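Local coordinates for protein flavin adenine dinucleotide synthase (Saccharomyces cerevisiae, PDB 2WSI) that catalyses the adenylation of FMN with ATP to make the coenzyme FAD, releasing diphosphate, at residues A[9-20]-A[204-212]; A[40-49]-A[189-197]. All blocks are in the same frame, centred on the assembly; numbering follows the deposited sequence.

Interaction 1: A[9-20]-A[204-212]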
loop_
_atom_site.group_PDB
_atom_site.type_symbol
_atom_site.label_atom_id
_atom_site.label_comp_id
_atom_site.label_asym_id
_atom_site.label_seq_id
_atom_site.Cartn_x
_atom_site.Cartn_y
_atom_site.Cartn_z
ATOM N N MET A 9 -10.112 -3.724 -12.792
ATOM C CA MET A 9 -10.820 -3.601 -11.520
ATOM C C MET A 9 -10.324 -2.371 -10.732
ATOM O O MET A 9 -11.119 -1.547 -10.277
ATOM C CB MET A 9 -10.666 -4.881 -10.670
ATOM C CG MET A 9 -11.403 -4.786 -9.271
ATOM S SD MET A 9 -11.134 -6.226 -8.173
ATOM C CE MET A 9 -9.407 -5.935 -7.711
ATOM N N CYS A 10 -9.011 -2.236 -10.580
ATOM C CA CYS A 10 -8.459 -1.120 -9.800
ATOM C C CYS A 10 -8.781 0.219 -10.491
ATOM O O CYS A 10 -9.056 1.242 -9.858
ATOM C CB CYS A 10 -6.951 -1.323 -9.653
ATOM S SG CYS A 10 -6.573 -2.685 -8.482
ATOM N N TYR A 11 -8.782 0.191 -11.812
ATOM C CA TYR A 11 -9.183 1.351 -12.585
ATOM C C TYR A 11 -10.613 1.757 -12.249
ATOM O O TYR A 11 -10.890 2.949 -12.076
ATOM C CB TYR A 11 -9.041 1.097 -14.095
ATOM C CG TYR A 11 -9.589 2.249 -14.899
ATOM C CD1 TYR A 11 -8.813 3.397 -15.127
ATOM C CD2 TYR A 11 -10.877 2.214 -15.410
ATOM C CE1 TYR A 11 -9.328 4.497 -15.841
ATOM C CE2 TYR A 11 -11.397 3.306 -16.139
ATOM C CZ TYR A 11 -10.615 4.429 -16.352
ATOM O OH TYR A 11 -11.113 5.488 -17.081
ATOM N N GLU A 12 -11.519 0.778 -12.156
ATOM C CA GLU A 12 -12.923 1.085 -11.846
ATOM C C GLU A 12 -13.027 1.644 -10.437
ATOM O O GLU A 12 -13.805 2.569 -10.176
ATOM C CB GLU A 12 -13.818 -0.169 -11.965
ATOM C CG GLU A 12 -13.915 -0.736 -13.384
ATOM C CD GLU A 12 -14.856 -1.941 -13.484
ATOM O OE1 GLU A 12 -15.307 -2.471 -12.442
ATOM O OE2 GLU A 12 -15.157 -2.367 -14.618
ATOM N N ILE A 13 -12.239 1.088 -9.525
ATOM C CA ILE A 13 -12.292 1.513 -8.123
ATOM C C ILE A 13 -11.859 2.953 -8.008
ATOM O O ILE A 13 -12.482 3.753 -7.325
ATOM C CB ILE A 13 -11.426 0.591 -7.228
ATOM C CG1 ILE A 13 -12.137 -0.761 -7.054
ATOM C CG2 ILE A 13 -11.187 1.211 -5.842
ATOM C CD1 ILE A 13 -11.282 -1.855 -6.352
ATOM N N THR A 14 -10.770 3.277 -8.669
ATOM C CA THR A 14 -10.189 4.588 -8.553
ATOM C C THR A 14 -11.108 5.593 -9.246
ATOM O O THR A 14 -11.409 6.649 -8.710
ATOM C CB THR A 14 -8.773 4.572 -9.158
ATOM O OG1 THR A 14 -7.995 3.582 -8.447
ATOM C CG2 THR A 14 -8.110 5.936 -9.006
ATOM N N ASN A 15 -11.586 5.225 -10.425
ATOM C CA ASN A 15 -12.545 6.052 -11.165
ATOM C C ASN A 15 -13.805 6.321 -10.331
ATOM O O ASN A 15 -14.293 7.440 -10.240
ATOM C CB ASN A 15 -12.928 5.349 -12.472
ATOM C CG ASN A 15 -13.553 6.313 -13.498
ATOM O OD1 ASN A 15 -13.132 7.456 -13.633
ATOM N ND2 ASN A 15 -14.537 5.828 -14.230
ATOM N N SER A 16 -14.317 5.273 -9.713
ATOM C CA SER A 16 -15.466 5.381 -8.850
ATOM C C SER A 16 -15.186 6.336 -7.671
ATOM O O SER A 16 -16.027 7.176 -7.322
ATOM C CB SER A 16 -15.862 3.989 -8.367
ATOM O OG SER A 16 -16.953 4.057 -7.483
ATOM N N TYR A 17 -14.001 6.237 -7.067
ATOM C CA TYR A 17 -13.672 7.129 -5.965
ATOM C C TYR A 17 -13.640 8.564 -6.477
ATOM O O TYR A 17 -14.096 9.491 -5.790
ATOM C CB TYR A 17 -12.311 6.796 -5.327
ATOM C CG TYR A 17 -12.119 7.517 -4.005
ATOM C CD1 TYR A 17 -12.351 6.872 -2.783
ATOM C CD2 TYR A 17 -11.727 8.858 -3.984
ATOM C CE1 TYR A 17 -12.163 7.562 -1.562
ATOM C CE2 TYR A 17 -11.561 9.539 -2.820
ATOM C CZ TYR A 17 -11.795 8.914 -1.614
ATOM O OH TYR A 17 -11.604 9.661 -0.495
ATOM N N LEU A 18 -13.100 8.752 -7.678
ATOM C CA LEU A 18 -12.929 10.101 -8.222
ATOM C C LEU A 18 -14.292 10.687 -8.596
ATOM O O LEU A 18 -14.399 11.873 -8.857
ATOM C CB LEU A 18 -12.016 10.114 -9.467
ATOM C CG LEU A 18 -10.511 9.879 -9.281
ATOM C CD1 LEU A 18 -9.732 9.923 -10.616
ATOM C CD2 LEU A 18 -9.951 10.898 -8.311
ATOM N N HIS A 19 -15.323 9.851 -8.652
ATOM C CA HIS A 19 -16.663 10.331 -8.955
ATOM C C HIS A 19 -17.525 10.500 -7.704
ATOM O O HIS A 19 -18.717 10.803 -7.804
ATOM C CB HIS A 19 -17.356 9.379 -9.931
ATOM C CG HIS A 19 -16.916 9.547 -11.351
ATOM N ND1 HIS A 19 -17.735 10.079 -12.325
ATOM C CD2 HIS A 19 -15.739 9.266 -11.963
ATOM C CE1 HIS A 19 -17.086 10.113 -13.476
ATOM N NE2 HIS A 19 -15.873 9.624 -13.283
ATOM N N ILE A 20 -16.952 10.273 -6.523
ATOM C CA ILE A 20 -17.697 10.546 -5.301
ATOM C C ILE A 20 -18.045 12.037 -5.212
ATOM O O ILE A 20 -17.167 12.916 -5.272
ATOM C CB ILE A 20 -16.931 10.177 -4.034
ATOM C CG1 ILE A 20 -16.696 8.664 -3.970
ATOM C CG2 ILE A 20 -17.733 10.621 -2.810
ATOM C CD1 ILE A 20 -15.635 8.268 -2.937
ATOM N N SER A 204 -9.405 6.438 3.882
ATOM C CA SER A 204 -10.604 6.743 3.117
ATOM C C SER A 204 -10.594 5.951 1.815
ATOM O O SER A 204 -11.601 5.354 1.453
ATOM C CB SER A 204 -10.720 8.225 2.786
ATOM O OG SER A 204 -11.807 8.414 1.908
ATOM N N PHE A 205 -9.463 5.960 1.108
ATOM C CA PHE A 205 -9.385 5.225 -0.157
ATOM C C PHE A 205 -9.408 3.705 0.060
ATOM O O PHE A 205 -10.126 2.973 -0.623
ATOM C CB PHE A 205 -8.138 5.642 -0.949
ATOM C CG PHE A 205 -8.061 5.003 -2.306
ATOM C CD1 PHE A 205 -8.886 5.429 -3.333
ATOM C CD2 PHE A 205 -7.202 3.930 -2.541
ATOM C CE1 PHE A 205 -8.837 4.844 -4.589
ATOM C CE2 PHE A 205 -7.141 3.335 -3.791
ATOM C CZ PHE A 205 -7.961 3.800 -4.827
ATOM N N LEU A 206 -8.648 3.214 1.029
ATOM C CA LEU A 206 -8.514 1.760 1.186
ATOM C C LEU A 206 -9.842 1.143 1.661
ATOM O O LEU A 206 -10.237 0.099 1.190
ATOM C CB LEU A 206 -7.342 1.436 2.117
ATOM C CG LEU A 206 -6.944 -0.036 2.247
ATOM C CD1 LEU A 206 -6.665 -0.614 0.849
ATOM C CD2 LEU A 206 -5.748 -0.169 3.164
ATOM N N LEU A 207 -10.571 1.829 2.546
ATOM C CA LEU A 207 -11.874 1.338 2.989
ATOM C C LEU A 207 -12.897 1.433 1.873
ATOM O O LEU A 207 -13.668 0.497 1.659
ATOM C CB LEU A 207 -12.380 2.127 4.213
ATOM C CG LEU A 207 -11.635 1.813 5.503
ATOM C CD1 LEU A 207 -12.042 2.789 6.644
ATOM C CD2 LEU A 207 -11.841 0.339 5.915
ATOM N N TYR A 208 -12.923 2.561 1.159
ATOM C CA TYR A 208 -13.787 2.650 -0.023
ATOM C C TYR A 208 -13.558 1.540 -1.057
ATOM O O TYR A 208 -14.519 1.099 -1.714
ATOM C CB TYR A 208 -13.648 3.986 -0.741
ATOM C CG TYR A 208 -14.647 4.083 -1.901
ATOM C CD1 TYR A 208 -15.990 4.347 -1.650
ATOM C CD2 TYR A 208 -14.248 3.886 -3.222
ATOM C CE1 TYR A 208 -16.929 4.426 -2.687
ATOM C CE2 TYR A 208 -15.189 3.959 -4.291
ATOM C CZ TYR A 208 -16.525 4.241 -3.992
ATOM O OH TYR A 208 -17.481 4.338 -4.970
ATOM N N SER A 209 -12.314 1.085 -1.213
ATOM C CA SER A 209 -12.000 0.118 -2.284
ATOM C C SER A 209 -12.690 -1.219 -2.055
ATOM O O SER A 209 -12.884 -2.001 -3.003
ATOM C CB SER A 209 -10.496 -0.146 -2.414
ATOM O OG SER A 209 -9.992 -0.912 -1.325
ATOM N N ASN A 210 -12.976 -1.487 -0.783
ATOM C CA ASN A 210 -13.492 -2.776 -0.314
ATOM C C ASN A 210 -12.522 -3.918 -0.539
ATOM O O ASN A 210 -12.890 -5.073 -0.351
ATOM C CB ASN A 210 -14.837 -3.143 -0.966
ATOM C CG ASN A 210 -15.653 -4.110 -0.103
ATOM O OD1 ASN A 210 -15.582 -4.072 1.129
ATOM N ND2 ASN A 210 -16.402 -4.999 -0.747
ATOM N N GLU A 211 -11.290 -3.604 -0.921
ATOM C CA GLU A 211 -10.251 -4.644 -1.077
ATOM C C GLU A 211 -9.859 -5.222 0.289
ATOM O O GLU A 211 -10.004 -4.559 1.312
ATOM C CB GLU A 211 -9.023 -4.057 -1.788
ATOM C CG GLU A 211 -9.269 -3.817 -3.280
ATOM C CD GLU A 211 -9.397 -5.154 -4.022
ATOM O OE1 GLU A 211 -8.378 -5.868 -4.147
ATOM O OE2 GLU A 211 -10.516 -5.505 -4.438
ATOM N N PRO A 212 -9.368 -6.465 0.310
ATOM C CA PRO A 212 -9.004 -7.045 1.602
ATOM C C PRO A 212 -7.774 -6.332 2.145
ATOM O O PRO A 212 -6.890 -6.005 1.390
ATOM C CB PRO A 212 -8.666 -8.502 1.255
ATOM C CG PRO A 212 -8.295 -8.488 -0.222
ATOM C CD PRO A 212 -8.996 -7.326 -0.838
#
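Tyr17 takes Phe205 of helix 199-209 on a face and turns its own edge to Tyr208 of the same helix, and this is the tight part of the contact. The edge of Phe205 points at the face of Tyr17. Tyr17 CD1 lies 3.6 Å from Tyr208 CD2, with these two ring planes nearly perpendicular (84°). Both T-shaped pairs are offset. With CG anti to the backbone N (chi1 -167°), the Tyr17 ring runs on to Ser204, where its OH donates to Ser204 OG over 2.7 Å; Ser204 OG is also bonded to Glu250. This aromatic cluster fills the crossing of helix 3-18 over helix 199-209, where the axes of 9-18 and 204-209 approach to 10.4 Å at 119°. Beside it, Thr14 OG1 meets the rim of Phe205 at CZ, 3.6 Å away, while being bonded to Cys10 O. Ile20 CD1 stands over the face of Tyr208 in a CH-pi contact, 4.1 Å from the ring centroid. Ser16 OG and Tyr208 OH share a hydrogen bond of 2.6 Å, with OG in the plane of that ring. Buried Ile13 sets CG2 on Ser209 CB, where Ser209 OG accepts from Glu211 N in an ST turn. Packing thins at the partly exposed Met9, which merely brings CE to within 3.5 Å of Glu211 OE2, in a carboxylate that Arg126 and Tyr127 hold through OE1.

Interaction 2: A[40-49]-A[189-197]; sequences YLLSEIFVRW and MRLQPLLHW. With FAD (flavin-adenine dinucleotide), chain C.
Leu191 forks between two partners on segment 40-49. Its CD1 lies 3.6 Å from Ile45 CG2, the two side chains running antiparallel alongside each other, while its CD2 meets Trp49 CZ3 obliquely at 3.7 Å. Met189 lies crosswise to Trp49: a chi1 of -167° swings its CG toward the indole, 3.8 Å from Trp49 CH2, and the bends further along turn CE back to Trp49 CZ2 and Arg48 NH2. Arg48 itself lays its CG over the centre of the indole. At the other end, Pro193 is wedged against the helix, its CG 4.0 Å from Leu41 CD2 and its CB against Tyr40 CD2. Pro193 O, bonded to Thr37, sits in the plane of the Tyr40 ring at its edge. Tyr40 OH lies in the plane of the His196 imidazole and accepts a weak, bent bond from His196 NE2 (3.0 Å, 122°). Arg190 leaves this packing and turns to the flavin, its guanidinium face under FAD O4 and its NH1 3.3 Å from FAD C4. With an alanine here, the C4-O4 end of the flavin would probably lose its cover, and Arg180 O the donor it has in NH2. Strand 189-191 thus has helix 25-45 on one side and the cofactor on the other, as expected of the layered alpha/beta nucleotide-binding fold of the PAPS reductase family.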
loop_
_atom_site.group_PDB
_atom_site.type_symbol
_atom_site.label_atom_id
_atom_site.label_comp_id
_atom_site.label_asym_id
_atom_site.label_seq_id
_atom_site.Cartn_x
_atom_site.Cartn_y
_atom_site.Cartn_z
ATOM N N TYR A 40 1.990 11.597 -11.621
ATOM C CA TYR A 40 3.376 11.131 -11.541
ATOM C C TYR A 40 3.594 9.852 -12.374
ATOM O O TYR A 40 4.542 9.744 -13.130
ATOM C CB TYR A 40 3.765 10.795 -10.113
ATOM C CG TYR A 40 3.857 11.956 -9.131
ATOM C CD1 TYR A 40 4.415 13.175 -9.506
ATOM C CD2 TYR A 40 3.446 11.797 -7.803
ATOM C CE1 TYR A 40 4.525 14.234 -8.612
ATOM C CE2 TYR A 40 3.578 12.856 -6.871
ATOM C CZ TYR A 40 4.118 14.063 -7.300
ATOM O OH TYR A 40 4.246 15.110 -6.424
ATOM N N LEU A 41 2.717 8.873 -12.188
ATOM C CA LEU A 41 2.874 7.580 -12.847
ATOM C C LEU A 41 2.731 7.679 -14.358
ATOM O O LEU A 41 3.599 7.204 -15.090
ATOM C CB LEU A 41 1.849 6.584 -12.286
ATOM C CG LEU A 41 2.192 6.188 -10.838
ATOM C CD1 LEU A 41 1.025 5.426 -10.157
ATOM C CD2 LEU A 41 3.480 5.324 -10.836
ATOM N N LEU A 42 1.634 8.281 -14.820
ATOM C CA LEU A 42 1.324 8.321 -16.250
ATOM C C LEU A 42 2.195 9.319 -17.020
ATOM O O LEU A 42 2.626 9.026 -18.146
ATOM C CB LEU A 42 -0.153 8.652 -16.454
ATOM C CG LEU A 42 -1.130 7.587 -15.935
ATOM C CD1 LEU A 42 -2.554 8.116 -15.974
ATOM C CD2 LEU A 42 -1.013 6.274 -16.733
ATOM N N SER A 43 2.471 10.477 -16.409
ATOM C CA SER A 43 3.176 11.567 -17.075
ATOM C C SER A 43 4.672 11.580 -16.872
ATOM O O SER A 43 5.364 12.163 -17.690
ATOM C CB SER A 43 2.697 12.939 -16.546
ATOM O OG SER A 43 1.431 13.278 -17.073
ATOM N N GLU A 44 5.169 11.034 -15.762
ATOM C CA GLU A 44 6.604 11.116 -15.459
ATOM C C GLU A 44 7.299 9.775 -15.341
ATOM O O GLU A 44 8.498 9.686 -15.548
ATOM C CB GLU A 44 6.845 11.894 -14.169
ATOM C CG GLU A 44 6.642 13.390 -14.308
ATOM C CD GLU A 44 6.768 14.093 -12.963
ATOM O OE1 GLU A 44 7.840 13.965 -12.336
ATOM O OE2 GLU A 44 5.798 14.758 -12.536
ATOM N N ILE A 45 6.565 8.726 -14.998
ATOM C CA ILE A 45 7.221 7.454 -14.749
ATOM C C ILE A 45 7.091 6.457 -15.895
ATOM O O ILE A 45 8.097 5.939 -16.395
ATOM C CB ILE A 45 6.700 6.878 -13.420
ATOM C CG1 ILE A 45 7.144 7.844 -12.297
ATOM C CG2 ILE A 45 7.248 5.508 -13.191
ATOM C CD1 ILE A 45 6.516 7.547 -10.937
ATOM N N PHE A 46 5.864 6.155 -16.289
ATOM C CA PHE A 46 5.653 5.163 -17.330
ATOM C C PHE A 46 6.136 5.674 -18.678
ATOM O O PHE A 46 6.320 4.894 -19.612
ATOM C CB PHE A 46 4.185 4.753 -17.438
ATOM C CG PHE A 46 3.646 4.012 -16.210
ATOM C CD1 PHE A 46 4.488 3.548 -15.222
ATOM C CD2 PHE A 46 2.290 3.749 -16.102
ATOM C CE1 PHE A 46 3.985 2.878 -14.103
ATOM C CE2 PHE A 46 1.786 3.062 -15.012
ATOM C CZ PHE A 46 2.633 2.633 -14.006
ATOM N N VAL A 47 6.346 6.974 -18.790
ATOM C CA VAL A 47 6.840 7.515 -20.059
ATOM C C VAL A 47 8.325 7.157 -20.203
ATOM O O VAL A 47 8.871 7.012 -21.312
ATOM C CB VAL A 47 6.598 9.034 -20.077
ATOM C CG1 VAL A 47 7.534 9.737 -21.043
ATOM C CG2 VAL A 47 5.103 9.305 -20.390
ATOM N N ARG A 48 8.980 6.967 -19.064
ATOM C CA ARG A 48 10.420 6.759 -19.064
ATOM C C ARG A 48 10.849 5.310 -18.843
ATOM O O ARG A 48 11.867 4.867 -19.379
ATOM C CB ARG A 48 11.021 7.666 -18.000
ATOM C CG ARG A 48 12.497 7.584 -17.862
ATOM C CD ARG A 48 12.940 8.708 -16.961
ATOM N NE ARG A 48 14.376 8.716 -16.744
ATOM C CZ ARG A 48 14.979 9.556 -15.914
ATOM N NH1 ARG A 48 14.253 10.437 -15.213
ATOM N NH2 ARG A 48 16.286 9.493 -15.759
ATOM N N TRP A 49 10.069 4.560 -18.074
ATOM C CA TRP A 49 10.370 3.145 -17.815
ATOM C C TRP A 49 9.113 2.297 -18.052
ATOM O O TRP A 49 7.996 2.763 -17.831
ATOM C CB TRP A 49 10.790 2.952 -16.361
ATOM C CG TRP A 49 12.018 3.700 -15.969
ATOM C CD1 TRP A 49 13.315 3.347 -16.236
ATOM C CD2 TRP A 49 12.079 4.909 -15.192
ATOM N NE1 TRP A 49 14.188 4.286 -15.679
ATOM C CE2 TRP A 49 13.450 5.245 -15.035
ATOM C CE3 TRP A 49 11.113 5.746 -14.625
ATOM C CZ2 TRP A 49 13.870 6.378 -14.346
ATOM C CZ3 TRP A 49 11.541 6.891 -13.945
ATOM C CH2 TRP A 49 12.904 7.193 -13.820
ATOM N N MET A 189 16.558 3.934 -9.394
ATOM C CA MET A 189 15.733 5.116 -9.190
ATOM C C MET A 189 14.619 4.770 -8.229
ATOM O O MET A 189 13.903 3.787 -8.431
ATOM C CB MET A 189 15.125 5.613 -10.516
ATOM C CG MET A 189 14.515 7.016 -10.392
ATOM S SD MET A 189 15.797 8.328 -10.228
ATOM C CE MET A 189 16.110 8.588 -11.984
ATOM N N ARG A 190 14.462 5.592 -7.193
ATOM C CA ARG A 190 13.319 5.462 -6.296
ATOM C C ARG A 190 12.112 6.176 -6.913
ATOM O O ARG A 190 12.201 7.343 -7.326
ATOM C CB ARG A 190 13.639 6.066 -4.922
ATOM C CG ARG A 190 14.792 5.395 -4.224
ATOM C CD ARG A 190 15.002 5.995 -2.811
ATOM N NE ARG A 190 15.828 7.196 -2.871
ATOM C CZ ARG A 190 16.146 7.943 -1.817
ATOM N NH1 ARG A 190 15.707 7.605 -0.611
ATOM N NH2 ARG A 190 16.922 9.015 -1.966
ATOM N N LEU A 191 11.001 5.449 -6.978
ATOM C CA LEU A 191 9.740 5.966 -7.481
ATOM C C LEU A 191 8.795 6.008 -6.275
ATOM O O LEU A 191 8.404 4.962 -5.751
ATOM C CB LEU A 191 9.161 5.032 -8.562
ATOM C CG LEU A 191 10.083 4.748 -9.752
ATOM C CD1 LEU A 191 9.367 3.828 -10.774
ATOM C CD2 LEU A 191 10.550 6.080 -10.422
ATOM N N GLN A 192 8.418 7.214 -5.868
ATOM C CA GLN A 192 7.771 7.453 -4.573
ATOM C C GLN A 192 6.550 8.357 -4.802
ATOM O O GLN A 192 6.506 9.503 -4.339
ATOM C CB GLN A 192 8.799 8.129 -3.627
ATOM C CG GLN A 192 9.972 7.201 -3.321
ATOM C CD GLN A 192 11.116 7.844 -2.546
ATOM O OE1 GLN A 192 11.526 8.990 -2.804
ATOM N NE2 GLN A 192 11.683 7.083 -1.650
ATOM N N PRO A 193 5.555 7.850 -5.544
ATOM C CA PRO A 193 4.428 8.698 -5.939
ATOM C C PRO A 193 3.336 8.835 -4.875
ATOM O O PRO A 193 2.368 9.538 -5.142
ATOM C CB PRO A 193 3.850 7.984 -7.173
ATOM C CG PRO A 193 4.518 6.589 -7.208
ATOM C CD PRO A 193 5.422 6.466 -6.031
ATOM N N LEU A 194 3.483 8.183 -3.723
ATOM C CA LEU A 194 2.524 8.306 -2.621
ATOM C C LEU A 194 2.954 9.354 -1.595
ATOM O O LEU A 194 2.349 9.486 -0.528
ATOM C CB LEU A 194 2.362 6.941 -1.910
ATOM C CG LEU A 194 0.959 6.680 -1.355
ATOM C CD1 LEU A 194 -0.029 6.516 -2.472
ATOM C CD2 LEU A 194 0.912 5.443 -0.435
ATOM N N LEU A 195 4.021 10.086 -1.885
ATOM C CA LEU A 195 4.651 10.890 -0.850
ATOM C C LEU A 195 3.741 11.935 -0.192
ATOM O O LEU A 195 3.949 12.269 0.962
ATOM C CB LEU A 195 5.876 11.625 -1.396
ATOM C CG LEU A 195 7.150 10.794 -1.487
ATOM C CD1 LEU A 195 8.255 11.656 -2.104
ATOM C CD2 LEU A 195 7.562 10.243 -0.092
ATOM N N HIS A 196 2.758 12.454 -0.914
ATOM C CA HIS A 196 1.902 13.517 -0.348
ATOM C C HIS A 196 0.602 12.994 0.273
ATOM O O HIS A 196 -0.261 13.774 0.684
ATOM C CB HIS A 196 1.593 14.558 -1.427
ATOM C CG HIS A 196 2.819 15.092 -2.096
ATOM N ND1 HIS A 196 3.839 15.698 -1.393
ATOM C CD2 HIS A 196 3.226 15.045 -3.388
ATOM C CE1 HIS A 196 4.810 16.032 -2.227
ATOM N NE2 HIS A 196 4.453 15.664 -3.444
ATOM N N TRP A 197 0.456 11.673 0.374
ATOM C CA TRP A 197 -0.728 11.115 1.018
ATOM C C TRP A 197 -0.670 11.243 2.537
ATOM O O TRP A 197 0.350 10.938 3.173
ATOM C CB TRP A 197 -0.874 9.622 0.622
ATOM C CG TRP A 197 -1.479 9.491 -0.710
ATOM C CD1 TRP A 197 -0.954 9.915 -1.905
ATOM C CD2 TRP A 197 -2.724 8.859 -1.019
ATOM N NE1 TRP A 197 -1.813 9.588 -2.940
ATOM C CE2 TRP A 197 -2.899 8.936 -2.416
ATOM C CE3 TRP A 197 -3.704 8.210 -0.245
ATOM C CZ2 TRP A 197 -4.018 8.437 -3.045
ATOM C CZ3 TRP A 197 -4.797 7.708 -0.867
ATOM C CH2 TRP A 197 -4.950 7.808 -2.263
HETATM P PA FAD C . 8.705 1.459 5.583
HETATM O O1A FAD C . 8.053 0.727 6.724
HETATM O O2A FAD C . 10.154 1.077 5.451
HETATM O O5B FAD C . 7.909 1.305 4.178
HETATM C C5B FAD C . 8.191 2.224 3.139
HETATM C C4B FAD C . 8.025 1.505 1.796
HETATM O O4B FAD C . 9.144 0.693 1.556
HETATM C C3B FAD C . 6.827 0.575 1.797
HETATM O O3B FAD C . 5.655 1.237 1.393
HETATM C C2B FAD C . 7.252 -0.481 0.793
HETATM O O2B FAD C . 6.981 -0.051 -0.524
HETATM C C1B FAD C . 8.743 -0.545 0.999
HETATM N N9A FAD C . 9.032 -1.617 1.965
HETATM C C8A FAD C . 9.205 -1.518 3.322
HETATM N N7A FAD C . 9.474 -2.756 3.820
HETATM C C5A FAD C . 9.447 -3.632 2.782
HETATM C C6A FAD C . 9.633 -4.997 2.702
HETATM N N6A FAD C . 9.913 -5.752 3.780
HETATM N N1A FAD C . 9.567 -5.586 1.473
HETATM C C2A FAD C . 9.309 -4.866 0.325
HETATM N N3A FAD C . 9.086 -3.512 0.415
HETATM C C4A FAD C . 9.189 -2.918 1.624
HETATM N N1 FAD C . 16.827 5.273 2.621
HETATM C C2 FAD C . 17.855 6.148 2.384
HETATM O O2 FAD C . 18.269 6.876 3.286
HETATM N N3 FAD C . 18.430 6.214 1.139
HETATM C C4 FAD C . 17.988 5.401 0.117
HETATM O O4 FAD C . 18.544 5.520 -0.980
HETATM C C4X FAD C . 16.941 4.505 0.353
HETATM N N5 FAD C . 16.458 3.666 -0.648
HETATM C C5X FAD C . 15.416 2.795 -0.398
HETATM C C6 FAD C . 14.925 1.950 -1.394
HETATM C C7 FAD C . 13.891 1.056 -1.103
HETATM C C7M FAD C . 13.348 0.125 -2.149
HETATM C C8 FAD C . 13.345 1.028 0.174
HETATM C C8M FAD C . 12.217 0.094 0.496
HETATM C C9 FAD C . 13.828 1.875 1.155
HETATM C C9A FAD C . 14.864 2.746 0.883
HETATM N N10 FAD C . 15.338 3.567 1.887
HETATM C C10 FAD C . 16.356 4.459 1.614
HETATM C "C1'" FAD C . 14.702 3.523 3.250
HETATM C "C2'" FAD C . 13.510 4.501 3.321
HETATM O "O2'" FAD C . 13.825 5.804 2.892
HETATM C "C3'" FAD C . 12.892 4.585 4.714
HETATM O "O3'" FAD C . 13.770 5.277 5.569
HETATM C "C4'" FAD C . 12.613 3.201 5.267
HETATM O "O4'" FAD C . 11.945 2.417 4.301
HETATM C "C5'" FAD C . 11.725 3.290 6.509
HETATM O "O5'" FAD C . 10.694 4.232 6.274
HETATM P P FAD C . 9.189 3.952 6.776
HETATM O O1P FAD C . 9.228 3.237 8.107
HETATM O O2P FAD C . 8.387 5.234 6.759
HETATM O O3P FAD C . 8.464 3.025 5.700
#

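How the interactions relate
Both contacts are largely buried, but they join different layers. Interaction 1 is helix on helix, built from edge-to-face aromatic pairs and hydroxyl-hydroxyl hydrogen bonds, and lies away from the FAD-binding residues. Interaction 2 sets a helix against a sheet strand and the turns after it; its middle is aliphatic, with Arg48 and His196 at exposed margins, and Arg190 carries it to the flavin. The elements are consecutive: helix 3-18 leads to helix 25-45, and strand 189-191 to helix 199-209. The two meet where Phe205 CB packs on Trp197 CZ3 at 3.9 Å, and Tyr17 of interaction 1 also touches helix 25-45, through Ile27, Thr30 and Ile34.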